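Local coordinates for fibronectin-binding protein BBK32 (Borrelia burgdorferi, PDB 6N1L) that binds fibronectin and, through its complement inhibitory domain, probably targets the protease C1r to block the classical pathway of complement, at residues K17-S22 against I80-K85; Y31-L36 against E124-I129. All coordinates share one frame; numbering follows the deposited sequence.

Both contacts are made by the long helix 9-44, which packs on helix 66-87 in interaction 1 and on helix 122-147 in interaction 2. Their centres lie 23 Å apart, on opposite sides of the centre of the chain, and their nearest atoms are about 11 Å from each other, so the two do not touch. The four segments alternate along the sequence, so the sequence spans closed by the two contacts overlap. The local axes of the paired segments approach to 8.5 Å in interaction 1 and 10.7 Å in interaction 2, the closer pair meeting around Ser83 and the Asn19 amide, the wider one largely through two tyrosines. Helix 9-44 thus packs against two different helices at separate points along its length.

Interaction 1 (K17-S22 against I80-K85); sequences KYNVDS and IQVSVK
Antiparallel pairing of two helices in the bundle brings Asn19 and Val20 of helix 9-44 against Val82 and Ser83 of helix 66-87. The local axes lie 8.5 Å apart at closest approach and run at 156° to each other, and Asn19 CA sits only 5.8 Å from Ser83 CA. Such close backbones are compatible with the small Ser83 at the interface: its OG lies 3.2 Å from Asn19 CB and 3.5 Å from Val20 CG2, so one hydroxyl touches two neighbouring side chains of the facing helix. With OG anti to its own carbonyl carbon (chi1 -77°), Ser83 also hydrogen-bonds back to Tyr79 O, one turn earlier. Toward the exposed side, Val82 meets the amide of Asn19, the two side chains crossing at about a right angle. Val82 CG1 stands 3.6 Å from Asn19 OD1 and equally far from Asn19 ND2, touching both ends of the amide. That ND2 is hydrogen-bonded to Gly15 O within its own helix. On the inner side, Val20 and Ile80 both rest on Leu140 of helix 122-147, which brings a third helix to the contact. Asn19 ND2 and Ser83 OG thus find hydrogen-bond partners in their own helices, and what joins the segments is van der Waals contact, with 199 Å² buried in total, depending on close fit rather than on polar bonds between them.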
ATOM      1  N   LYS A  17      -0.879  -4.307 -16.420  1.00 46.57           N
ATOM      2  CA  LYS A  17       0.502  -4.398 -15.960  1.00 47.29           C
ATOM      3  C   LYS A  17       0.989  -3.064 -15.403  1.00 44.17           C
ATOM      4  O   LYS A  17       1.648  -3.024 -14.357  1.00 47.42           O
ATOM      5  CB  LYS A  17       1.403  -4.872 -17.099  1.00 52.71           C
ATOM      6  CG  LYS A  17       2.872  -4.969 -16.716  1.00 57.91           C
ATOM      7  CD  LYS A  17       3.784  -4.718 -17.907  1.00 61.19           C
ATOM      8  CE  LYS A  17       5.140  -4.186 -17.458  1.00 63.02           C
ATOM      9  NZ  LYS A  17       5.588  -3.066 -18.329  1.00 62.40           N
ATOM     10  N   TYR A  18       0.654  -1.960 -16.071  1.00 42.38           N
ATOM     11  CA  TYR A  18       1.093  -0.655 -15.590  1.00 45.70           C
ATOM     12  C   TYR A  18       0.472  -0.331 -14.236  1.00 46.37           C
ATOM     13  O   TYR A  18       1.158   0.140 -13.317  1.00 39.95           O
ATOM     14  CB  TYR A  18       0.739   0.440 -16.594  1.00 45.94           C
ATOM     15  CG  TYR A  18       0.950   1.816 -16.010  1.00 49.67           C
ATOM     16  CD1 TYR A  18       2.229   2.356 -15.917  1.00 53.40           C
ATOM     17  CD2 TYR A  18      -0.118   2.568 -15.532  1.00 47.20           C
ATOM     18  CE1 TYR A  18       2.441   3.608 -15.368  1.00 53.35           C
ATOM     19  CE2 TYR A  18       0.086   3.826 -14.981  1.00 50.85           C
ATOM     20  CZ  TYR A  18       1.366   4.341 -14.905  1.00 54.56           C
ATOM     21  OH  TYR A  18       1.576   5.591 -14.356  1.00 54.07           O
ATOM     22  N   ASN A  19      -0.835  -0.555 -14.102  1.00 41.56           N
ATOM     23  CA  ASN A  19      -1.505  -0.154 -12.871  1.00 39.39           C
ATOM     24  C   ASN A  19      -1.143  -1.071 -11.709  1.00 39.81           C
ATOM     25  O   ASN A  19      -1.053  -0.605 -10.565  1.00 33.51           O
ATOM     26  CB  ASN A  19      -3.015  -0.098 -13.092  1.00 39.59           C
ATOM     27  CG  ASN A  19      -3.440   1.146 -13.854  1.00 42.80           C
ATOM     28  OD1 ASN A  19      -3.693   2.195 -13.259  1.00 41.55           O
ATOM     29  ND2 ASN A  19      -3.506   1.039 -15.181  1.00 39.83           N
ATOM     30  N   VAL A  20      -0.913  -2.361 -11.975  1.00 37.02           N
ATOM     31  CA  VAL A  20      -0.461  -3.258 -10.915  1.00 35.93           C
ATOM     32  C   VAL A  20       0.943  -2.868 -10.456  1.00 40.22           C
ATOM     33  O   VAL A  20       1.233  -2.822  -9.249  1.00 34.87           O
ATOM     34  CB  VAL A  20      -0.529  -4.719 -11.391  1.00 36.90           C
ATOM     35  CG1 VAL A  20       0.128  -5.640 -10.378  1.00 36.97           C
ATOM     36  CG2 VAL A  20      -1.986  -5.123 -11.607  1.00 34.80           C
ATOM     37  N   ASP A  21       1.827  -2.553 -11.405  1.00 37.47           N
ATOM     38  CA  ASP A  21       3.169  -2.101 -11.040  1.00 39.87           C
ATOM     39  C   ASP A  21       3.112  -0.843 -10.192  1.00 36.65           C
ATOM     40  O   ASP A  21       3.844  -0.716  -9.201  1.00 36.50           O
ATOM     41  CB  ASP A  21       4.005  -1.839 -12.294  1.00 44.69           C
ATOM     42  CG  ASP A  21       4.775  -3.062 -12.763  1.00 54.81           C
ATOM     43  OD1 ASP A  21       4.718  -4.117 -12.086  1.00 54.41           O
ATOM     44  OD2 ASP A  21       5.436  -2.967 -13.825  1.00 60.71           O
ATOM     45  N   SER A  22       2.253   0.109 -10.569  1.00 36.68           N
ATOM     46  CA  SER A  22       2.099   1.323  -9.779  1.00 37.94           C
ATOM     47  C   SER A  22       1.540   1.018  -8.399  1.00 34.25           C
ATOM     48  O   SER A  22       1.899   1.679  -7.422  1.00 33.02           O
ATOM     49  CB  SER A  22       1.196   2.315 -10.503  1.00 39.55           C
ATOM     50  OG  SER A  22       1.704   2.617 -11.793  1.00 41.59           O
ATOM     51  N   ILE A  80      -5.693  -0.113  -8.291  1.00 28.88           N
ATOM     52  CA  ILE A  80      -6.301  -1.443  -8.372  1.00 31.42           C
ATOM     53  C   ILE A  80      -7.675  -1.372  -9.030  1.00 31.23           C
ATOM     54  O   ILE A  80      -8.069  -2.280  -9.775  1.00 32.04           O
ATOM     55  CB  ILE A  80      -6.374  -2.091  -6.973  1.00 28.87           C
ATOM     56  CG1 ILE A  80      -4.962  -2.342  -6.439  1.00 30.00           C
ATOM     57  CG2 ILE A  80      -7.171  -3.411  -7.001  1.00 29.54           C
ATOM     58  CD1 ILE A  80      -4.100  -3.144  -7.373  1.00 32.53           C
ATOM     59  N   GLN A  81      -8.428  -0.297  -8.777  1.00 30.82           N
ATOM     60  CA  GLN A  81      -9.762  -0.199  -9.365  1.00 37.19           C
ATOM     61  C   GLN A  81      -9.684  -0.051 -10.877  1.00 34.99           C
ATOM     62  O   GLN A  81     -10.504  -0.636 -11.602  1.00 34.86           O
ATOM     63  CB  GLN A  81     -10.542   0.955  -8.738  1.00 37.74           C
ATOM     64  CG  GLN A  81     -10.952   0.676  -7.307  1.00 39.81           C
ATOM     65  CD  GLN A  81     -11.842   1.753  -6.728  1.00 41.87           C
ATOM     66  OE1 GLN A  81     -11.660   2.935  -7.009  1.00 41.12           O
ATOM     67  NE2 GLN A  81     -12.806   1.347  -5.907  1.00 50.00           N
ATOM     68  N   VAL A  82      -8.684   0.690 -11.373  1.00 34.82           N
ATOM     69  CA  VAL A  82      -8.435   0.746 -12.814  1.00 38.68           C
ATOM     70  C   VAL A  82      -8.013  -0.625 -13.336  1.00 39.14           C
ATOM     71  O   VAL A  82      -8.420  -1.043 -14.434  1.00 35.13           O
ATOM     72  CB  VAL A  82      -7.374   1.813 -13.136  1.00 39.37           C
ATOM     73  CG1 VAL A  82      -6.964   1.750 -14.617  1.00 40.74           C
ATOM     74  CG2 VAL A  82      -7.884   3.192 -12.770  1.00 38.97           C
ATOM     75  N   SER A  83      -7.175  -1.333 -12.572  1.00 32.96           N
ATOM     76  CA  SER A  83      -6.752  -2.673 -12.969  1.00 32.33           C
ATOM     77  C   SER A  83      -7.955  -3.588 -13.133  1.00 32.20           C
ATOM     78  O   SER A  83      -8.049  -4.330 -14.121  1.00 34.17           O
ATOM     79  CB  SER A  83      -5.795  -3.259 -11.929  1.00 32.86           C
ATOM     80  OG  SER A  83      -4.503  -2.684 -12.064  1.00 41.94           O
ATOM     81  N   VAL A  84      -8.895  -3.529 -12.183  1.00 31.69           N
ATOM     82  CA  VAL A  84     -10.062  -4.406 -12.205  1.00 32.66           C
ATOM     83  C   VAL A  84     -10.969  -4.051 -13.379  1.00 36.68           C
ATOM     84  O   VAL A  84     -11.445  -4.932 -14.104  1.00 34.10           O
ATOM     85  CB  VAL A  84     -10.814  -4.333 -10.863  1.00 36.30           C
ATOM     86  CG1 VAL A  84     -12.189  -4.987 -10.967  1.00 34.82           C
ATOM     87  CG2 VAL A  84      -9.985  -4.991  -9.758  1.00 31.58           C
ATOM     88  N   LYS A  85     -11.207  -2.751 -13.594  1.00 34.04           N
ATOM     89  CA  LYS A  85     -12.046  -2.347 -14.720  1.00 36.24           C
ATOM     90  C   LYS A  85     -11.463  -2.832 -16.043  1.00 40.36           C
ATOM     91  O   LYS A  85     -12.192  -3.346 -16.911  1.00 35.40           O
ATOM     92  CB  LYS A  85     -12.216  -0.823 -14.727  1.00 38.55           C
ATOM     93  CG  LYS A  85     -13.187  -0.310 -13.671  1.00 50.53           C
ATOM     94  CD  LYS A  85     -12.935   1.159 -13.294  1.00 53.71           C
ATOM     95  CE  LYS A  85     -13.010   1.352 -11.770  1.00 52.84           C
ATOM     96  NZ  LYS A  85     -13.845   2.520 -11.352  1.00 55.61           N
TER

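Interaction 2 (Y31-L36 against E124-I129); sequences YNTYTL and EAYKAI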
ATOM      1  N   TYR A  31       4.992   1.223   3.070  1.00 25.38           N
ATOM      2  CA  TYR A  31       5.791   0.454   4.020  1.00 27.68           C
ATOM      3  C   TYR A  31       7.062   1.214   4.405  1.00 27.05           C
ATOM      4  O   TYR A  31       7.467   1.208   5.573  1.00 28.60           O
ATOM      5  CB  TYR A  31       6.132  -0.927   3.443  1.00 27.30           C
ATOM      6  CG  TYR A  31       6.914  -1.773   4.407  1.00 26.92           C
ATOM      7  CD1 TYR A  31       6.314  -2.280   5.550  1.00 28.54           C
ATOM      8  CD2 TYR A  31       8.250  -2.054   4.184  1.00 31.06           C
ATOM      9  CE1 TYR A  31       7.034  -3.028   6.460  1.00 30.39           C
ATOM     10  CE2 TYR A  31       8.971  -2.820   5.075  1.00 35.89           C
ATOM     11  CZ  TYR A  31       8.360  -3.303   6.209  1.00 34.74           C
ATOM     12  OH  TYR A  31       9.097  -4.063   7.097  1.00 36.73           O
ATOM     13  N   ASN A  32       7.688   1.878   3.432  1.00 25.80           N
ATOM     14  CA  ASN A  32       8.877   2.676   3.741  1.00 29.51           C
ATOM     15  C   ASN A  32       8.546   3.829   4.679  1.00 29.99           C
ATOM     16  O   ASN A  32       9.367   4.187   5.537  1.00 27.91           O
ATOM     17  CB  ASN A  32       9.513   3.203   2.456  1.00 31.15           C
ATOM     18  CG  ASN A  32      10.183   2.103   1.628  1.00 33.32           C
ATOM     19  OD1 ASN A  32      10.443   0.996   2.107  1.00 36.56           O
ATOM     20  ND2 ASN A  32      10.477   2.423   0.386  1.00 34.89           N
ATOM     21  N   THR A  33       7.351   4.409   4.549  1.00 26.17           N
ATOM     22  CA  THR A  33       6.930   5.454   5.486  1.00 29.65           C
ATOM     23  C   THR A  33       6.794   4.896   6.898  1.00 28.12           C
ATOM     24  O   THR A  33       7.274   5.491   7.872  1.00 27.14           O
ATOM     25  CB  THR A  33       5.609   6.082   5.036  1.00 29.26           C
ATOM     26  OG1 THR A  33       5.730   6.564   3.697  1.00 30.58           O
ATOM     27  CG2 THR A  33       5.258   7.286   5.941  1.00 31.68           C
ATOM     28  N   TYR A  34       6.139   3.746   7.029  1.00 25.09           N
ATOM     29  CA  TYR A  34       6.053   3.079   8.319  1.00 28.91           C
ATOM     30  C   TYR A  34       7.438   2.823   8.910  1.00 27.16           C
ATOM     31  O   TYR A  34       7.665   3.082  10.096  1.00 28.14           O
ATOM     32  CB  TYR A  34       5.284   1.775   8.151  1.00 24.16           C
ATOM     33  CG  TYR A  34       5.408   0.842   9.323  1.00 28.49           C
ATOM     34  CD1 TYR A  34       4.767   1.113  10.519  1.00 34.49           C
ATOM     35  CD2 TYR A  34       6.154  -0.328   9.215  1.00 30.91           C
ATOM     36  CE1 TYR A  34       4.880   0.238  11.607  1.00 39.67           C
ATOM     37  CE2 TYR A  34       6.269  -1.201  10.284  1.00 34.59           C
ATOM     38  CZ  TYR A  34       5.632  -0.914  11.469  1.00 39.05           C
ATOM     39  OH  TYR A  34       5.752  -1.788  12.529  1.00 48.37           O
ATOM     40  N   THR A  35       8.385   2.360   8.093  1.00 25.38           N
ATOM     41  CA  THR A  35       9.722   2.065   8.613  1.00 29.93           C
ATOM     42  C   THR A  35      10.385   3.328   9.151  1.00 30.48           C
ATOM     43  O   THR A  35      10.943   3.342  10.260  1.00 28.45           O
ATOM     44  CB  THR A  35      10.576   1.444   7.514  1.00 28.42           C
ATOM     45  OG1 THR A  35      10.019   0.162   7.161  1.00 34.11           O
ATOM     46  CG2 THR A  35      12.013   1.254   7.990  1.00 32.17           C
ATOM     47  N   LEU A  36      10.292   4.412   8.383  1.00 27.44           N
ATOM     48  CA  LEU A  36      10.880   5.685   8.790  1.00 26.38           C
ATOM     49  C   LEU A  36      10.213   6.225  10.050  1.00 28.92           C
ATOM     50  O   LEU A  36      10.899   6.660  10.987  1.00 28.72           O
ATOM     51  CB  LEU A  36      10.782   6.688   7.637  1.00 26.91           C
ATOM     52  CG  LEU A  36      11.559   7.994   7.871  1.00 28.53           C
ATOM     53  CD1 LEU A  36      13.019   7.677   7.960  1.00 27.73           C
ATOM     54  CD2 LEU A  36      11.297   8.969   6.712  1.00 27.43           C
ATOM     55  N   GLU A 124      -0.630   3.341  15.422  1.00 41.58           N
ATOM     56  CA  GLU A 124      -1.519   2.192  15.515  1.00 44.57           C
ATOM     57  C   GLU A 124      -2.218   1.920  14.190  1.00 38.07           C
ATOM     58  O   GLU A 124      -2.490   0.760  13.864  1.00 40.14           O
ATOM     59  CB  GLU A 124      -2.556   2.415  16.615  1.00 49.94           C
ATOM     60  CG  GLU A 124      -1.972   2.463  18.020  1.00 51.01           C
ATOM     61  CD  GLU A 124      -1.274   1.172  18.387  1.00 54.44           C
ATOM     62  OE1 GLU A 124      -1.909   0.101  18.256  1.00 56.08           O
ATOM     63  OE2 GLU A 124      -0.094   1.229  18.800  1.00 57.69           O
ATOM     64  N   ALA A 125      -2.538   2.972  13.436  1.00 38.75           N
ATOM     65  CA  ALA A 125      -3.161   2.790  12.125  1.00 38.42           C
ATOM     66  C   ALA A 125      -2.223   2.048  11.179  1.00 35.28           C
ATOM     67  O   ALA A 125      -2.624   1.077  10.523  1.00 37.53           O
ATOM     68  CB  ALA A 125      -3.569   4.147  11.547  1.00 37.47           C
ATOM     69  N   TYR A 126      -0.959   2.475  11.119  1.00 33.56           N
ATOM     70  CA  TYR A 126       0.046   1.754  10.340  1.00 35.44           C
ATOM     71  C   TYR A 126       0.163   0.308  10.806  1.00 37.47           C
ATOM     72  O   TYR A 126       0.123  -0.620   9.994  1.00 35.10           O
ATOM     73  CB  TYR A 126       1.407   2.461  10.437  1.00 37.05           C
ATOM     74  CG  TYR A 126       1.621   3.582   9.446  1.00 32.71           C
ATOM     75  CD1 TYR A 126       1.985   3.324   8.123  1.00 32.55           C
ATOM     76  CD2 TYR A 126       1.459   4.913   9.832  1.00 34.10           C
ATOM     77  CE1 TYR A 126       2.187   4.344   7.220  1.00 32.85           C
ATOM     78  CE2 TYR A 126       1.656   5.950   8.940  1.00 36.69           C
ATOM     79  CZ  TYR A 126       2.017   5.669   7.629  1.00 31.01           C
ATOM     80  OH  TYR A 126       2.202   6.689   6.744  1.00 30.96           O
ATOM     81  N   LYS A 127       0.282   0.093  12.125  1.00 34.95           N
ATOM     82  CA  LYS A 127       0.403  -1.267  12.643  1.00 39.23           C
ATOM     83  C   LYS A 127      -0.779  -2.140  12.239  1.00 39.55           C
ATOM     84  O   LYS A 127      -0.616  -3.344  12.014  1.00 42.54           O
ATOM     85  CB  LYS A 127       0.543  -1.242  14.170  1.00 41.60           C
ATOM     86  CG  LYS A 127       1.982  -1.279  14.649  1.00 48.94           C
ATOM     87  CD  LYS A 127       2.067  -1.885  16.045  1.00 56.19           C
ATOM     88  CE  LYS A 127       1.465  -0.953  17.093  1.00 57.10           C
ATOM     89  NZ  LYS A 127       0.994  -1.694  18.311  1.00 63.23           N
ATOM     90  N   ALA A 128      -1.968  -1.556  12.122  1.00 39.52           N
ATOM     91  CA  ALA A 128      -3.127  -2.331  11.710  1.00 40.67           C
ATOM     92  C   ALA A 128      -3.036  -2.846  10.272  1.00 40.22           C
ATOM     93  O   ALA A 128      -3.733  -3.811   9.941  1.00 37.35           O
ATOM     94  CB  ALA A 128      -4.392  -1.492  11.883  1.00 40.25           C
ATOM     95  N   ILE A 129      -2.227  -2.239   9.397  1.00 32.71           N
ATOM     96  CA  ILE A 129      -2.292  -2.589   7.984  1.00 28.49           C
ATOM     97  C   ILE A 129      -0.991  -3.118   7.406  1.00 27.03           C
ATOM     98  O   ILE A 129      -0.979  -3.560   6.257  1.00 28.21           O
ATOM     99  CB  ILE A 129      -2.823  -1.416   7.122  1.00 30.99           C
ATOM    100  CG1 ILE A 129      -1.996  -0.135   7.290  1.00 32.81           C
ATOM    101  CG2 ILE A 129      -4.287  -1.139   7.477  1.00 35.22           C
ATOM    102  CD1 ILE A 129      -0.774  -0.052   6.410  1.00 31.43           C
TER
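Apolar contact between Tyr34 and Tyr126 carries most of this interface. The two side chains slide past each other in opposite directions, each using its ring against the other's methylene: Tyr34 CD1 lies 3.6 Å from Tyr126 CB, and Tyr34 CB lies 3.6 Å from Tyr126 CD1. These reciprocal approaches are oblique to both rings. Tyr126 CG stands anti to its carbonyl carbon (chi1 -85°), which carries the ring across to helix 9-44, where its CE1 comes within 4.0 Å of the backbone at Tyr34 N. A second kind of contact sets a methyl against a hydroxyl, Thr33 CG2 being 3.2 Å from Tyr126 OH. The polar branch of Thr33 is engaged elsewhere, its OG1 hydrogen-bonding to Lys29 O in the preceding turn. Charge enters only at the exposed margin. There the aliphatic part of Lys127 passes the tyrosine, with CG 4.4 Å from Tyr34 OH, while its NZ turns back to Glu124 in its own helix, 3.2 Å from OE2, a salt bridge whose hydrogen bonds are weak and which does not cross the contact. Leu69 of helix 66-87 also touches the Tyr126 side chain, so a third helix adjoins the contact. With local axes 10.7 Å apart at an angle of 132°, these segments form a splayed antiparallel crossing, bridged by large aromatic side chains, between helices 9-44 and 122-147 of the helical bundle.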